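Local atomic coordinates of regulatory protein AsnC (Escherichia coli, PDB entry 2CG4), a protein that binds DNA to activate transcription of asnA, regulates its own gene, and represses gidA expression at a post-transcriptional level. Residues G69-I74 and L139-N144. The protein carries 1 engineered substitution. Residues are numbered along the deposited sequence; the frame is centred on the assembly and turned at random.
Sequences GCFIGI and LIVLQN
Phe71 and Leu139 pair through both of their peptide groups, the classic hydrogen-bonded pair of an antiparallel sheet. Leu139 N reaches Phe71 O at 2.6 Å, approaching almost end-on to the carbonyl (C=O...N 167°), whereas Phe71 N meets Leu139 O at 3.2 Å from above the carbonyl plane. The next rung is Val141 N to Gly69 O, 3.0 Å long and nearly straight at the hydrogen (164°). Where a direct bond would complete that pair, a water accepts from Gly69 N and donates to Val141 O over 2.7 Å. Between the bonded rungs, Cys70 and Ile140 form a non-hydrogen-bonded pair, with Cys70 CA 3.5 Å from Leu139 O in a CA-H...O contact. This joins the inner strand 68-76 to 133-147, an edge strand within this chain, in the four-stranded antiparallel sheet (order 2-3-1-4) of the ferredoxin-like ligand-binding domain of the Lrp/AsnC family; through Gln143 the sheet continues into the second subunit. On the helix-covered face, Cys70 CB lies 4.5 Å from Ile140 CG1, and both side chains pack on Leu119. The Phe71 face is turned to the dimer partner. There Val141 CG2, placed beside its own backbone N (CG1 anti to that N, chi1 -174°), lies 3.5 Å from Gly69 O and meets the Phe71 ring obliquely. That ring also meets Phe71 of the second subunit and, edge-to-face, Tyr99 of that same chain, while Ile140 N bonds to Thr102 OG1 of the second subunit.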
loop_
_atom_site.group_PDB
_atom_site.type_symbol
_atom_site.label_atom_id
_atom_site.label_comp_id
_atom_site.label_asym_id
_atom_site.label_seq_id
_atom_site.Cartn_x
_atom_site.Cartn_y
_atom_site.Cartn_z
ATOM N N GLY A 69 -8.305 2.093 -23.409
ATOM C CA GLY A 69 -7.351 3.078 -22.932
ATOM C C GLY A 69 -6.925 2.749 -21.521
ATOM O O GLY A 69 -7.663 2.118 -20.758
ATOM N N CYS A 70 -5.727 3.168 -21.159
ATOM C CA CYS A 70 -5.282 2.953 -19.799
ATOM C C CYS A 70 -4.259 3.995 -19.354
ATOM O O CYS A 70 -3.662 4.682 -20.177
ATOM C CB CYS A 70 -4.758 1.534 -19.643
ATOM S SG CYS A 70 -3.373 1.158 -20.687
ATOM N N PHE A 71 -4.105 4.137 -18.044
ATOM C CA PHE A 71 -2.947 4.786 -17.462
ATOM C C PHE A 71 -2.046 3.705 -16.904
ATOM O O PHE A 71 -2.531 2.702 -16.378
ATOM C CB PHE A 71 -3.364 5.738 -16.346
ATOM C CG PHE A 71 -4.150 6.927 -16.827
ATOM C CD1 PHE A 71 -5.540 6.893 -16.854
ATOM C CD2 PHE A 71 -3.500 8.083 -17.248
ATOM C CE1 PHE A 71 -6.263 8.001 -17.300
ATOM C CE2 PHE A 71 -4.220 9.194 -17.688
ATOM C CZ PHE A 71 -5.603 9.149 -17.718
ATOM N N ILE A 72 -0.738 3.902 -17.045
ATOM C CA ILE A 72 0.246 2.995 -16.490
ATOM C C ILE A 72 1.183 3.798 -15.608
ATOM O O ILE A 72 1.686 4.842 -16.018
ATOM C CB ILE A 72 1.013 2.274 -17.619
ATOM C CG1 ILE A 72 0.011 1.784 -18.673
ATOM C CG2 ILE A 72 1.845 1.120 -17.082
ATOM C CD1 ILE A 72 0.607 0.981 -19.756
ATOM N N GLY A 73 1.379 3.339 -14.376
ATOM C CA GLY A 73 2.420 3.895 -13.524
ATOM C C GLY A 73 3.673 3.068 -13.721
ATOM O O GLY A 73 3.646 1.850 -13.602
ATOM N N ILE A 74 4.771 3.715 -14.055
ATOM C CA ILE A 74 6.023 2.995 -14.257
ATOM C C ILE A 74 6.899 3.144 -13.021
ATOM O O ILE A 74 7.107 4.252 -12.539
ATOM C CB ILE A 74 6.756 3.485 -15.511
ATOM C CG1 ILE A 74 6.073 2.933 -16.768
ATOM C CG2 ILE A 74 8.225 3.075 -15.479
ATOM C CD1 ILE A 74 5.237 3.939 -17.478
ATOM N N LEU A 139 -3.881 0.971 -14.993
ATOM C CA LEU A 139 -5.275 1.251 -14.570
ATOM C C LEU A 139 -6.219 1.338 -15.779
ATOM O O LEU A 139 -6.279 2.359 -16.459
ATOM C CB LEU A 139 -5.356 2.575 -13.806
ATOM C CG LEU A 139 -4.715 2.734 -12.422
ATOM C CD1 LEU A 139 -3.200 2.467 -12.458
ATOM C CD2 LEU A 139 -4.994 4.134 -11.915
ATOM N N ILE A 140 -6.959 0.270 -16.043
ATOM C CA ILE A 140 -7.744 0.188 -17.255
ATOM C C ILE A 140 -8.980 1.067 -17.141
ATOM O O ILE A 140 -9.705 1.026 -16.131
ATOM C CB ILE A 140 -8.115 -1.273 -17.574
ATOM C CG1 ILE A 140 -6.854 -2.048 -17.964
ATOM C CG2 ILE A 140 -9.169 -1.351 -18.675
ATOM C CD1 ILE A 140 -7.072 -3.086 -19.046
ATOM N N VAL A 141 -9.202 1.893 -18.165
ATOM C CA VAL A 141 -10.372 2.755 -18.207
ATOM C C VAL A 141 -11.570 1.935 -18.645
ATOM O O VAL A 141 -11.549 1.262 -19.685
ATOM C CB VAL A 141 -10.183 3.993 -19.140
ATOM C CG1 VAL A 141 -11.368 4.918 -19.034
ATOM C CG2 VAL A 141 -8.903 4.751 -18.790
ATOM N N LEU A 142 -12.618 1.982 -17.832
ATOM C CA LEU A 142 -13.807 1.199 -18.090
ATOM C C LEU A 142 -14.886 2.151 -18.549
ATOM O O LEU A 142 -15.805 1.770 -19.266
ATOM C CB LEU A 142 -14.210 0.415 -16.836
ATOM C CG LEU A 142 -13.246 -0.730 -16.483
ATOM C CD1 LEU A 142 -13.589 -1.414 -15.169
ATOM C CD2 LEU A 142 -13.180 -1.749 -17.601
ATOM N N GLN A 143 -14.726 3.409 -18.162
ATOM C CA GLN A 143 -15.654 4.472 -18.501
ATOM C C GLN A 143 -14.859 5.778 -18.465
ATOM O O GLN A 143 -14.018 5.972 -17.586
ATOM C CB GLN A 143 -16.812 4.501 -17.485
ATOM C CG GLN A 143 -18.114 5.104 -18.011
ATOM C CD GLN A 143 -19.212 5.208 -16.948
ATOM O OE1 GLN A 143 -19.490 6.295 -16.424
ATOM N NE2 GLN A 143 -19.849 4.082 -16.638
ATOM N N ASN A 144 -15.111 6.660 -19.431
ATOM C CA ASN A 144 -14.487 7.982 -19.480
ATOM C C ASN A 144 -15.495 9.103 -19.684
ATOM O O ASN A 144 -15.488 9.741 -20.731
ATOM C CB ASN A 144 -13.456 8.039 -20.613
ATOM C CG ASN A 144 -12.922 9.442 -20.844
ATOM O OD1 ASN A 144 -12.720 10.207 -19.902
ATOM N ND2 ASN A 144 -12.700 9.787 -22.095
HETATM O O HOH W 1 -11.110 1.897 -22.227
#